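Local atomic coordinates of putative tRNA (Adenine(37)-N6)-methyltransferase (Pseudomonas aeruginosa, PDB entry 7BTU), a protein that probably methylates the N6-threonylcarbamoyladenosine at position 37 of tRNA, using S-adenosyl-L-methionine as methyl donor. Residues Gly39-Leu44 with Thr131-Ile136; Leu91-Phe94 with His100-Asn103; Tyr209-Trp214 with Val218-Pro223. All blocks are in the same frame, centred on the assembly; numbering follows the deposited sequence.

Interaction 1 of 3, residues Gly39-Leu44 with Thr131-Ile136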
ATOM      1  N   GLY B  39     -17.120   6.969  -5.724  1.00 19.22           N
ATOM      2  CA  GLY B  39     -17.598   6.809  -4.359  1.00 20.02           C
ATOM      3  C   GLY B  39     -17.083   7.952  -3.513  1.00 20.30           C
ATOM      4  O   GLY B  39     -16.327   8.817  -3.982  1.00 17.41           O
ATOM      5  N   THR B  40     -17.506   7.956  -2.254  1.00 18.00           N
ATOM      6  CA  THR B  40     -16.978   8.971  -1.350  1.00 15.52           C
ATOM      7  C   THR B  40     -16.486   8.279  -0.086  1.00 20.73           C
ATOM      8  O   THR B  40     -16.887   7.149   0.234  1.00 17.92           O
ATOM      9  CB  THR B  40     -18.024  10.028  -1.006  1.00 22.00           C
ATOM     10  OG1 THR B  40     -19.176   9.375  -0.464  1.00 22.37           O
ATOM     11  CG2 THR B  40     -18.460  10.802  -2.259  1.00 22.17           C
ATOM     12  N   LEU B  41     -15.577   8.956   0.607  1.00 18.24           N
ATOM     13  CA  LEU B  41     -15.128   8.524   1.925  1.00 19.95           C
ATOM     14  C   LEU B  41     -15.724   9.548   2.884  1.00 21.50           C
ATOM     15  O   LEU B  41     -15.312  10.705   2.869  1.00 19.94           O
ATOM     16  CB  LEU B  41     -13.595   8.498   1.996  1.00 18.27           C
ATOM     17  CG  LEU B  41     -12.999   8.218   3.428  1.00 19.31           C
ATOM     18  CD1 LEU B  41     -13.698   7.029   4.153  1.00 13.45           C
ATOM     19  CD2 LEU B  41     -11.502   7.977   3.337  1.00 17.82           C
ATOM     20  N   GLU B  42     -16.716   9.141   3.675  1.00 18.73           N
ATOM     21  CA  GLU B  42     -17.339  10.036   4.645  1.00 21.34           C
ATOM     22  C   GLU B  42     -16.589   9.928   5.967  1.00 22.05           C
ATOM     23  O   GLU B  42     -16.592   8.865   6.596  1.00 17.46           O
ATOM     24  CB  GLU B  42     -18.798   9.674   4.844  1.00 25.60           C
ATOM     25  CG  GLU B  42     -19.549   9.544   3.523  1.00 31.62           C
ATOM     26  CD  GLU B  42     -19.808  10.893   2.845  1.00 38.36           C
ATOM     27  OE1 GLU B  42     -20.009  11.893   3.557  1.00 39.89           O
ATOM     28  OE2 GLU B  42     -19.834  10.938   1.594  1.00 40.35           O
ATOM     29  N   LEU B  43     -15.976  11.024   6.391  1.00 22.22           N
ATOM     30  CA  LEU B  43     -15.086  11.008   7.535  1.00 23.78           C
ATOM     31  C   LEU B  43     -15.862  11.250   8.817  1.00 24.25           C
ATOM     32  O   LEU B  43     -16.803  12.051   8.851  1.00 23.42           O
ATOM     33  CB  LEU B  43     -13.989  12.065   7.373  1.00 19.45           C
ATOM     34  CG  LEU B  43     -13.038  11.678   6.222  1.00 23.69           C
ATOM     35  CD1 LEU B  43     -12.064  12.808   5.925  1.00 25.46           C
ATOM     36  CD2 LEU B  43     -12.270  10.357   6.511  1.00 21.78           C
ATOM     37  N   LEU B  44     -15.436  10.575   9.889  1.00 23.59           N
ATOM     38  CA  LEU B  44     -16.027  10.712  11.205  1.00 24.23           C
ATOM     39  C   LEU B  44     -15.273  11.755  12.014  1.00 23.48           C
ATOM     40  O   LEU B  44     -14.069  11.909  11.843  1.00 20.50           O
ATOM     41  CB  LEU B  44     -15.942   9.381  11.963  1.00 25.30           C
ATOM     42  CG  LEU B  44     -16.737   8.237  11.362  1.00 28.40           C
ATOM     43  CD1 LEU B  44     -16.329   6.940  12.093  1.00 29.75           C
ATOM     44  CD2 LEU B  44     -18.211   8.565  11.558  1.00 26.30           C
ATOM     45  N   THR B 131     -17.699   0.166   3.370  1.00 14.39           N
ATOM     46  CA  THR B 131     -16.409  -0.300   3.830  1.00 16.80           C
ATOM     47  C   THR B 131     -15.858   0.644   4.906  1.00 13.99           C
ATOM     48  O   THR B 131     -15.772   1.854   4.651  1.00 13.04           O
ATOM     49  CB  THR B 131     -15.434  -0.381   2.671  1.00 18.75           C
ATOM     50  OG1 THR B 131     -15.837  -1.450   1.762  1.00 16.85           O
ATOM     51  CG2 THR B 131     -14.023  -0.692   3.285  1.00 18.90           C
ATOM     52  N   PRO B 132     -15.438   0.139   6.079  1.00 16.99           N
ATOM     53  CA  PRO B 132     -14.792   1.026   7.080  1.00 15.63           C
ATOM     54  C   PRO B 132     -13.349   1.302   6.672  1.00 15.54           C
ATOM     55  O   PRO B 132     -12.595   0.380   6.363  1.00 17.95           O
ATOM     56  CB  PRO B 132     -14.839   0.221   8.394  1.00 18.21           C
ATOM     57  CG  PRO B 132     -15.687  -1.032   8.113  1.00 18.53           C
ATOM     58  CD  PRO B 132     -15.580  -1.245   6.589  1.00 16.72           C
ATOM     59  N   VAL B 133     -12.940   2.562   6.739  1.00 16.70           N
ATOM     60  CA  VAL B 133     -11.583   2.960   6.348  1.00 15.77           C
ATOM     61  C   VAL B 133     -10.797   3.310   7.610  1.00 13.65           C
ATOM     62  O   VAL B 133     -11.314   4.001   8.494  1.00 14.56           O
ATOM     63  CB  VAL B 133     -11.634   4.139   5.355  1.00 15.27           C
ATOM     64  CG1 VAL B 133     -10.232   4.757   5.088  1.00 14.86           C
ATOM     65  CG2 VAL B 133     -12.230   3.637   4.000  1.00 16.72           C
ATOM     66  N   LEU B 134      -9.529   2.868   7.665  1.00 15.30           N
ATOM     67  CA  LEU B 134      -8.631   3.149   8.795  1.00 13.85           C
ATOM     68  C   LEU B 134      -7.638   4.258   8.554  1.00 14.91           C
ATOM     69  O   LEU B 134      -7.129   4.840   9.550  1.00 18.49           O
ATOM     70  CB  LEU B 134      -7.796   1.909   9.173  1.00 14.40           C
ATOM     71  CG  LEU B 134      -8.612   0.638   9.354  1.00 17.09           C
ATOM     72  CD1 LEU B 134      -7.679  -0.571   9.570  1.00 15.64           C
ATOM     73  CD2 LEU B 134      -9.575   0.868  10.575  1.00 18.15           C
ATOM     74  N   ASP B 135      -7.285   4.541   7.304  1.00 14.97           N
ATOM     75  CA  ASP B 135      -6.203   5.512   7.081  1.00 13.97           C
ATOM     76  C   ASP B 135      -6.319   6.025   5.654  1.00 14.31           C
ATOM     77  O   ASP B 135      -6.882   5.359   4.788  1.00 13.93           O
ATOM     78  CB  ASP B 135      -4.823   4.857   7.309  1.00 14.23           C
ATOM     79  CG  ASP B 135      -3.666   5.884   7.285  1.00 26.53           C
ATOM     80  OD1 ASP B 135      -3.744   6.836   8.065  1.00 23.69           O
ATOM     81  OD2 ASP B 135      -2.752   5.770   6.423  1.00 28.79           O
ATOM     82  N   ILE B 136      -5.784   7.223   5.434  1.00 14.28           N
ATOM     83  CA  ILE B 136      -5.592   7.864   4.133  1.00 12.05           C
ATOM     84  C   ILE B 136      -4.138   8.318   4.098  1.00 17.14           C
ATOM     85  O   ILE B 136      -3.672   8.962   5.055  1.00 16.42           O
ATOM     86  CB  ILE B 136      -6.479   9.116   3.977  1.00 13.45           C
ATOM     87  CG1 ILE B 136      -7.960   8.782   4.208  1.00 17.17           C
ATOM     88  CG2 ILE B 136      -6.191   9.804   2.602  1.00 18.07           C
ATOM     89  CD1 ILE B 136      -8.792   9.998   4.626  1.00 18.12           C
TER
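Leu41 and Val133 meet inside the closed six-stranded antiparallel barrel of the N-terminal domain, across its interior rather than between bonded neighbours. The geometry supports this: the axes of segments 39-43 and 132-136 approach no closer than 8.6 Å, their chain directions differ by 69°, and no hydrogen bond joins them. Backbone pairing of residues 39-43 is instead with strands 15-19 and 119-123.

Leu41 takes part in two of the three side-chain contacts. Its CG lies opposite the backbone N (chi1 173°), which sends the forked end inward, with CD1 toward Val133 and CD2 between Ile136 and Val133. CD1 meets Val133 tip to tip, 3.7 Å from Val133 CG2 and also close to Val133 CB. The other methyl, CD2, meets the end of Ile136 at 3.6 Å from Ile136 CD1 and also touches Val133 CG1. Val133 and Ile136 can both point toward Leu41, although three residues apart, because a classic beta bulge at Leu134 and Asp135, both facing one residue of strand 61-67, interrupts the regular succession of faces on this strand.

All four touching side chains are buried and apolar, so the contact rests on aliphatic packing, mostly of methyl groups. Around them, Leu64 of strand 61-67 and Leu120 of strand 119-123 touch both Leu41 and Ile136, while Ile17 packs on Val133. The bulged strand also faces the second subunit, whose Phe94 packs on Asp135 and Ile136. Back in the barrel interior, Leu43 adds a lighter touch at an oblique angle, its CD2 lying 4.0 Å from Ile136 CD1.

Interaction 2 of 3, residues Leu91-Phe94 with His100-Asn103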
ATOM      1  N   LEU B  91      -2.321 -21.443  -3.068  1.00 41.52           N
ATOM      2  CA  LEU B  91      -1.314 -20.441  -2.758  1.00 36.61           C
ATOM      3  C   LEU B  91      -1.396 -20.071  -1.282  1.00 34.14           C
ATOM      4  O   LEU B  91      -2.464 -20.151  -0.676  1.00 32.94           O
ATOM      5  CB  LEU B  91      -1.519 -19.180  -3.603  1.00 38.20           C
ATOM      6  CG  LEU B  91      -1.260 -19.376  -5.095  1.00 41.55           C
ATOM      7  CD1 LEU B  91      -1.588 -18.075  -5.807  1.00 41.89           C
ATOM      8  CD2 LEU B  91       0.195 -19.757  -5.299  1.00 42.48           C
ATOM      9  N   GLY B  92      -0.259 -19.657  -0.715  1.00 29.79           N
ATOM     10  CA  GLY B  92      -0.269 -19.117   0.626  1.00 24.87           C
ATOM     11  C   GLY B  92      -1.018 -17.798   0.710  1.00 24.48           C
ATOM     12  O   GLY B  92      -1.020 -16.990  -0.219  1.00 25.33           O
ATOM     13  N   VAL B  93      -1.677 -17.572   1.844  1.00 23.45           N
ATOM     14  CA  VAL B  93      -2.458 -16.345   1.978  1.00 25.79           C
ATOM     15  C   VAL B  93      -1.567 -15.122   1.774  1.00 25.51           C
ATOM     16  O   VAL B  93      -1.995 -14.117   1.190  1.00 24.52           O
ATOM     17  CB  VAL B  93      -3.175 -16.307   3.354  1.00 28.78           C
ATOM     18  CG1 VAL B  93      -2.161 -16.234   4.490  1.00 28.50           C
ATOM     19  CG2 VAL B  93      -4.165 -15.093   3.443  1.00 31.94           C
ATOM     20  N   PHE B  94      -0.311 -15.204   2.192  1.00 22.46           N
ATOM     21  CA  PHE B  94       0.598 -14.067   2.070  1.00 20.60           C
ATOM     22  C   PHE B  94       1.131 -13.901   0.654  1.00 20.91           C
ATOM     23  O   PHE B  94       1.820 -12.909   0.385  1.00 20.93           O
ATOM     24  CB  PHE B  94       1.757 -14.224   3.064  1.00 21.33           C
ATOM     25  CG  PHE B  94       1.305 -14.186   4.491  1.00 26.46           C
ATOM     26  CD1 PHE B  94       0.436 -13.199   4.923  1.00 21.67           C
ATOM     27  CD2 PHE B  94       1.741 -15.136   5.408  1.00 22.99           C
ATOM     28  CE1 PHE B  94       0.031 -13.143   6.307  1.00 22.39           C
ATOM     29  CE2 PHE B  94       1.343 -15.076   6.742  1.00 25.00           C
ATOM     30  CZ  PHE B  94       0.476 -14.111   7.191  1.00 23.17           C
ATOM     31  N   HIS B 100      -9.961 -12.855   3.069  1.00 31.48           N
ATOM     32  CA  HIS B 100      -9.975 -13.478   4.401  1.00 35.65           C
ATOM     33  C   HIS B 100      -8.515 -13.700   4.748  1.00 33.54           C
ATOM     34  O   HIS B 100      -7.877 -14.589   4.192  1.00 34.27           O
ATOM     35  CB  HIS B 100     -10.742 -14.803   4.458  1.00 43.97           C
ATOM     36  CG  HIS B 100     -12.162 -14.721   3.975  1.00 55.47           C
ATOM     37  ND1 HIS B 100     -12.504 -14.790   2.638  1.00 58.53           N
ATOM     38  CD2 HIS B 100     -13.328 -14.585   4.655  1.00 60.30           C
ATOM     39  CE1 HIS B 100     -13.818 -14.702   2.516  1.00 61.75           C
ATOM     40  NE2 HIS B 100     -14.341 -14.567   3.724  1.00 62.34           N
ATOM     41  N   ARG B 101      -7.964 -12.855   5.610  1.00 26.13           N
ATOM     42  CA  ARG B 101      -6.538 -12.917   5.920  1.00 27.82           C
ATOM     43  C   ARG B 101      -6.287 -12.473   7.364  1.00 27.47           C
ATOM     44  O   ARG B 101      -7.163 -11.863   7.991  1.00 24.14           O
ATOM     45  CB  ARG B 101      -5.736 -12.067   4.927  1.00 25.40           C
ATOM     46  CG  ARG B 101      -6.072 -10.631   4.977  1.00 24.09           C
ATOM     47  CD  ARG B 101      -5.438  -9.887   3.777  1.00 24.11           C
ATOM     48  NE  ARG B 101      -4.025 -10.204   3.557  1.00 24.21           N
ATOM     49  CZ  ARG B 101      -3.555 -11.000   2.588  1.00 24.66           C
ATOM     50  NH1 ARG B 101      -4.379 -11.630   1.739  1.00 21.19           N
ATOM     51  NH2 ARG B 101      -2.257 -11.214   2.514  1.00 27.00           N
ATOM     52  N   PRO B 102      -5.139 -12.844   7.942  1.00 26.66           N
ATOM     53  CA  PRO B 102      -4.827 -12.432   9.320  1.00 24.63           C
ATOM     54  C   PRO B 102      -4.991 -10.929   9.483  1.00 23.70           C
ATOM     55  O   PRO B 102      -4.552 -10.144   8.641  1.00 21.01           O
ATOM     56  CB  PRO B 102      -3.361 -12.852   9.497  1.00 25.18           C
ATOM     57  CG  PRO B 102      -3.164 -13.980   8.549  1.00 30.95           C
ATOM     58  CD  PRO B 102      -4.090 -13.721   7.374  1.00 29.00           C
ATOM     59  N   ASN B 103      -5.682 -10.541  10.544  1.00 21.91           N
ATOM     60  CA  ASN B 103      -5.946  -9.135  10.893  1.00 20.98           C
ATOM     61  C   ASN B 103      -6.932  -8.374  10.022  1.00 22.93           C
ATOM     62  O   ASN B 103      -7.367  -7.305  10.437  1.00 23.51           O
ATOM     63  CB  ASN B 103      -4.642  -8.343  10.954  1.00 23.09           C
ATOM     64  CG  ASN B 103      -3.832  -8.761  12.136  1.00 21.37           C
ATOM     65  OD1 ASN B 103      -4.398  -8.908  13.205  1.00 22.83           O
ATOM     66  ND2 ASN B 103      -2.548  -9.099  11.937  1.00 19.13           N
TER
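Arg101 reaches Val93 through a side chain that starts with CG between its own backbone N and carbonyl carbon (chi1 63°) and then bends at chi3 (-48°). This path folds the guanidinium back over Val93, whose CG2 is held opposite its backbone N and lies over one face of the planar group. The same methyl packs against the base of the arginine, 3.7 Å from Arg101 CB, and lies 4.2 Å from Pro102 CD.

One direct hydrogen bond crosses between 91-94 and 100-103: Arg101 NH2 donates to Val93 O at 3.2 Å. Its geometry is far from straight, with an N-H...O angle of 137°, and the donor sits well above the carbonyl plane. Val93 O also accepts from Thr96 OG1. Arg101 NH1 donates to Ala98 O, by which the arginine links Val93 with the connection between the two segments. The Phe94 ring has Val93 CG1 over the centre of one face. Its outer atoms meet the proline ring, with Phe94 CZ 3.9 Å from Pro102 CG, and Phe94 CD1 lies 4.1 Å from Arg101 NH2.

This loop lies at the dimer interface. The strongest polar partner of Arg101 is Asp135 of the second subunit, whose carboxylate forms a salt bridge with NE of Arg101, and Ile136 O of that subunit accepts a weak bond from Arg101 NH2. The skewed bond to Val93 O is consistent with a modest role in orienting the guanidinium, whose charge is probably balanced chiefly by the carboxylate of the other chain.

Interaction 3 of 3, residues Tyr209-Trp214 with Val218-Pro223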
ATOM      1  N   TYR B 209     -27.509 -12.683 -16.893  1.00 19.29           N
ATOM      2  CA  TYR B 209     -26.657 -12.461 -15.732  1.00 20.12           C
ATOM      3  C   TYR B 209     -27.061 -11.127 -15.139  1.00 17.51           C
ATOM      4  O   TYR B 209     -27.670 -10.307 -15.819  1.00 16.58           O
ATOM      5  CB  TYR B 209     -25.180 -12.411 -16.156  1.00 18.23           C
ATOM      6  CG  TYR B 209     -24.669 -13.727 -16.643  1.00 19.52           C
ATOM      7  CD1 TYR B 209     -24.190 -14.685 -15.757  1.00 26.67           C
ATOM      8  CD2 TYR B 209     -24.700 -14.042 -17.986  1.00 19.45           C
ATOM      9  CE1 TYR B 209     -23.737 -15.934 -16.207  1.00 28.69           C
ATOM     10  CE2 TYR B 209     -24.249 -15.276 -18.431  1.00 22.94           C
ATOM     11  CZ  TYR B 209     -23.780 -16.208 -17.558  1.00 25.96           C
ATOM     12  OH  TYR B 209     -23.355 -17.407 -18.058  1.00 27.47           O
ATOM     13  N   GLY B 210     -26.727 -10.895 -13.859  1.00 19.46           N
ATOM     14  CA  GLY B 210     -27.063  -9.619 -13.254  1.00 17.32           C
ATOM     15  C   GLY B 210     -25.979  -9.178 -12.293  1.00 17.56           C
ATOM     16  O   GLY B 210     -25.252  -9.987 -11.714  1.00 18.86           O
ATOM     17  N   VAL B 211     -25.955  -7.867 -12.070  1.00 20.32           N
ATOM     18  CA  VAL B 211     -25.045  -7.284 -11.108  1.00 19.02           C
ATOM     19  C   VAL B 211     -25.741  -6.038 -10.559  1.00 20.42           C
ATOM     20  O   VAL B 211     -26.538  -5.373 -11.247  1.00 17.91           O
ATOM     21  CB  VAL B 211     -23.683  -6.903 -11.757  1.00 23.28           C
ATOM     22  CG1 VAL B 211     -23.873  -5.865 -12.815  1.00 27.34           C
ATOM     23  CG2 VAL B 211     -22.757  -6.366 -10.671  1.00 29.34           C
ATOM     24  N   ARG B 212     -25.447  -5.742  -9.314  1.00 21.05           N
ATOM     25  CA  ARG B 212     -25.992  -4.564  -8.652  1.00 18.54           C
ATOM     26  C   ARG B 212     -24.980  -3.439  -8.754  1.00 21.38           C
ATOM     27  O   ARG B 212     -23.803  -3.657  -8.452  1.00 24.34           O
ATOM     28  CB  ARG B 212     -26.275  -4.921  -7.191  1.00 22.35           C
ATOM     29  CG  ARG B 212     -27.479  -5.799  -7.012  1.00 26.96           C
ATOM     30  CD  ARG B 212     -27.906  -5.804  -5.593  1.00 36.64           C
ATOM     31  NE  ARG B 212     -27.002  -6.584  -4.786  1.00 43.02           N
ATOM     32  CZ  ARG B 212     -26.715  -6.342  -3.511  1.00 42.87           C
ATOM     33  NH1 ARG B 212     -27.263  -5.307  -2.873  1.00 39.97           N
ATOM     34  NH2 ARG B 212     -25.873  -7.158  -2.881  1.00 43.93           N
ATOM     35  N   LEU B 213     -25.451  -2.228  -9.071  1.00 18.06           N
ATOM     36  CA  LEU B 213     -24.606  -1.024  -9.025  1.00 16.85           C
ATOM     37  C   LEU B 213     -25.444   0.128  -8.480  1.00 22.03           C
ATOM     38  O   LEU B 213     -26.571   0.307  -8.931  1.00 19.51           O
ATOM     39  CB  LEU B 213     -24.107  -0.676 -10.440  1.00 18.79           C
ATOM     40  CG  LEU B 213     -23.154  -1.695 -11.107  1.00 19.37           C
ATOM     41  CD1 LEU B 213     -23.091  -1.403 -12.599  1.00 23.83           C
ATOM     42  CD2 LEU B 213     -21.740  -1.612 -10.449  1.00 16.82           C
ATOM     43  N   TRP B 214     -24.923   0.885  -7.486  1.00 17.66           N
ATOM     44  CA  TRP B 214     -25.736   1.868  -6.778  1.00 21.89           C
ATOM     45  C   TRP B 214     -27.012   1.155  -6.321  1.00 22.71           C
ATOM     46  O   TRP B 214     -26.913   0.089  -5.706  1.00 23.27           O
ATOM     47  CB  TRP B 214     -25.950   3.097  -7.658  1.00 17.09           C
ATOM     48  CG  TRP B 214     -24.638   3.904  -7.897  1.00 17.57           C
ATOM     49  CD1 TRP B 214     -24.032   4.115  -9.076  1.00 19.64           C
ATOM     50  CD2 TRP B 214     -23.862   4.605  -6.904  1.00 18.56           C
ATOM     51  NE1 TRP B 214     -22.892   4.897  -8.896  1.00 20.70           N
ATOM     52  CE2 TRP B 214     -22.772   5.200  -7.567  1.00 19.50           C
ATOM     53  CE3 TRP B 214     -23.958   4.742  -5.513  1.00 26.67           C
ATOM     54  CZ2 TRP B 214     -21.788   5.962  -6.893  1.00 25.14           C
ATOM     55  CZ3 TRP B 214     -22.961   5.506  -4.826  1.00 29.01           C
ATOM     56  CH2 TRP B 214     -21.892   6.096  -5.520  1.00 25.87           C
ATOM     57  N   VAL B 218     -28.658  -4.537 -13.006  1.00 14.93           N
ATOM     58  CA  VAL B 218     -28.253  -4.428 -14.412  1.00 14.26           C
ATOM     59  C   VAL B 218     -28.212  -5.852 -14.923  1.00 15.89           C
ATOM     60  O   VAL B 218     -27.597  -6.715 -14.274  1.00 18.84           O
ATOM     61  CB  VAL B 218     -26.877  -3.749 -14.536  1.00 17.51           C
ATOM     62  CG1 VAL B 218     -26.379  -3.706 -16.026  1.00 13.62           C
ATOM     63  CG2 VAL B 218     -26.965  -2.295 -13.960  1.00 19.42           C
ATOM     64  N   HIS B 219     -28.872  -6.115 -16.052  1.00 15.83           N
ATOM     65  CA  HIS B 219     -28.884  -7.465 -16.600  1.00 17.15           C
ATOM     66  C   HIS B 219     -28.210  -7.451 -17.952  1.00 17.61           C
ATOM     67  O   HIS B 219     -28.340  -6.472 -18.707  1.00 14.66           O
ATOM     68  CB  HIS B 219     -30.304  -8.034 -16.722  1.00 17.74           C
ATOM     69  CG  HIS B 219     -30.977  -8.141 -15.399  1.00 24.68           C
ATOM     70  ND1 HIS B 219     -31.952  -7.258 -14.989  1.00 26.55           N
ATOM     71  CD2 HIS B 219     -30.751  -8.970 -14.354  1.00 26.99           C
ATOM     72  CE1 HIS B 219     -32.324  -7.563 -13.757  1.00 28.70           C
ATOM     73  NE2 HIS B 219     -31.619  -8.606 -13.359  1.00 29.48           N
ATOM     74  N   TRP B 220     -27.490  -8.555 -18.239  1.00 17.93           N
ATOM     75  CA  TRP B 220     -26.759  -8.669 -19.485  1.00 16.30           C
ATOM     76  C   TRP B 220     -26.652 -10.139 -19.925  1.00 18.25           C
ATOM     77  O   TRP B 220     -26.968 -11.076 -19.171  1.00 17.81           O
ATOM     78  CB  TRP B 220     -25.372  -8.033 -19.359  1.00 16.96           C
ATOM     79  CG  TRP B 220     -24.327  -8.839 -18.677  1.00 20.11           C
ATOM     80  CD1 TRP B 220     -23.427  -9.726 -19.263  1.00 24.20           C
ATOM     81  CD2 TRP B 220     -24.057  -8.858 -17.310  1.00 23.67           C
ATOM     82  NE1 TRP B 220     -22.622 -10.252 -18.334  1.00 26.07           N
ATOM     83  CE2 TRP B 220     -22.963  -9.714 -17.116  1.00 25.39           C
ATOM     84  CE3 TRP B 220     -24.592  -8.182 -16.227  1.00 26.32           C
ATOM     85  CZ2 TRP B 220     -22.433  -9.955 -15.892  1.00 28.69           C
ATOM     86  CZ3 TRP B 220     -24.048  -8.415 -15.005  1.00 32.00           C
ATOM     87  CH2 TRP B 220     -22.984  -9.296 -14.843  1.00 33.64           C
ATOM     88  N   HIS B 221     -26.218 -10.333 -21.182  1.00 17.68           N
ATOM     89  CA  HIS B 221     -25.898 -11.686 -21.632  1.00 16.58           C
ATOM     90  C   HIS B 221     -24.729 -11.600 -22.633  1.00 17.05           C
ATOM     91  O   HIS B 221     -24.273 -10.512 -22.979  1.00 16.71           O
ATOM     92  CB  HIS B 221     -27.195 -12.366 -22.149  1.00 23.10           C
ATOM     93  CG  HIS B 221     -27.701 -11.868 -23.473  1.00 29.47           C
ATOM     94  ND1 HIS B 221     -28.873 -12.332 -24.026  1.00 32.82           N
ATOM     95  CD2 HIS B 221     -27.163 -11.039 -24.396  1.00 33.44           C
ATOM     96  CE1 HIS B 221     -29.055 -11.769 -25.211  1.00 34.63           C
ATOM     97  NE2 HIS B 221     -28.024 -10.993 -25.463  1.00 33.02           N
ATOM     98  N   TYR B 222     -24.232 -12.757 -23.079  1.00 17.94           N
ATOM     99  CA  TYR B 222     -23.107 -12.861 -24.011  1.00 18.84           C
ATOM    100  C   TYR B 222     -23.631 -13.255 -25.377  1.00 19.41           C
ATOM    101  O   TYR B 222     -23.806 -14.443 -25.622  1.00 20.21           O
ATOM    102  CB  TYR B 222     -22.122 -13.925 -23.547  1.00 24.54           C
ATOM    103  CG  TYR B 222     -21.338 -13.483 -22.366  1.00 26.72           C
ATOM    104  CD1 TYR B 222     -21.849 -13.629 -21.086  1.00 33.82           C
ATOM    105  CD2 TYR B 222     -20.100 -12.891 -22.525  1.00 26.31           C
ATOM    106  CE1 TYR B 222     -21.102 -13.209 -19.972  1.00 36.27           C
ATOM    107  CE2 TYR B 222     -19.346 -12.494 -21.422  1.00 31.48           C
ATOM    108  CZ  TYR B 222     -19.869 -12.630 -20.158  1.00 38.29           C
ATOM    109  OH  TYR B 222     -19.111 -12.213 -19.066  1.00 48.98           O
ATOM    110  N   PRO B 223     -23.847 -12.331 -26.309  1.00 19.39           N
ATOM    111  CA  PRO B 223     -24.276 -12.775 -27.677  1.00 21.01           C
ATOM    112  C   PRO B 223     -23.229 -13.619 -28.380  1.00 21.82           C
ATOM    113  O   PRO B 223     -23.568 -14.430 -29.259  1.00 22.78           O
ATOM    114  CB  PRO B 223     -24.523 -11.462 -28.457  1.00 21.86           C
ATOM    115  CG  PRO B 223     -24.528 -10.374 -27.434  1.00 20.33           C
ATOM    116  CD  PRO B 223     -23.793 -10.865 -26.173  1.00 19.75           C
TER
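Tyr209 and Trp220 face each other as a hydrogen-bonded antiparallel pair. Tyr209 N donates to Trp220 O at 2.8 Å, almost straight at 172°, and Trp220 N returns a bond to Tyr209 O. Val211 and Val218 repeat this pair of hydrogen bonds, with Val218 N 2.9 Å from Val211 O, while the intervening Gly210-His219 pair is non-hydrogen-bonded and its CA atoms close to 4.4 Å. Gly210 CA there makes a CA-H...O contact of 3.1 Å with Val218 O.

Over this ladder lies the indole. Trp220 CG stands between its backbone N and carbonyl carbon (chi1 79°), and the ring extends across the neighbouring strand. Tyr209 CB sits over one face, 3.7 Å from the six-membered ring centroid of Trp220, a CH-pi contact. Farther along the ring, Trp220 CZ3 presses on Val211 CG1 at 3.4 Å. Trp220 NE1 is buried and has no partner in the model. Tyr222 completes the aromatic cluster, turning its edge toward the face of the Tyr209 ring in an offset edge-to-face pair, centroids 5.8 Å apart.

On the other face, His219 is positioned by a hydrogen bond from ND1 to Asp232. The hairpin forms one edge, within this chain, of a four-stranded mixed sheet in the C-terminal part: strand 216-222 pairs next with strand 227-234, and helix 184-193 packs on Leu213, Val218 and Trp220 through Ile188 and Leu192.

Overall arrangement
Interactions 1 and 2 belong to the N-terminal domain, with 91-94 and 100-103 falling inside the long chain loop that interaction 1 closes, whereas interaction 3 lies in the C-terminal domain on the other side of the chain's centre from interaction 1. Aliphatic side chains alone make interaction 1, deep in the barrel. The centre of interaction 2 lies about 20 Å from the centre of the chain, yet the contact is largely buried, mixing charge and apolar packing at the subunit interface. Backbone bonding and aromatic rings dominate the partly buried interaction 3, which no other chain touches. Although the centres of interactions 1 and 2 are about 23 Å apart within one chain, the dimer brings loop 100-103 of one chain against strand 132-138 of the other.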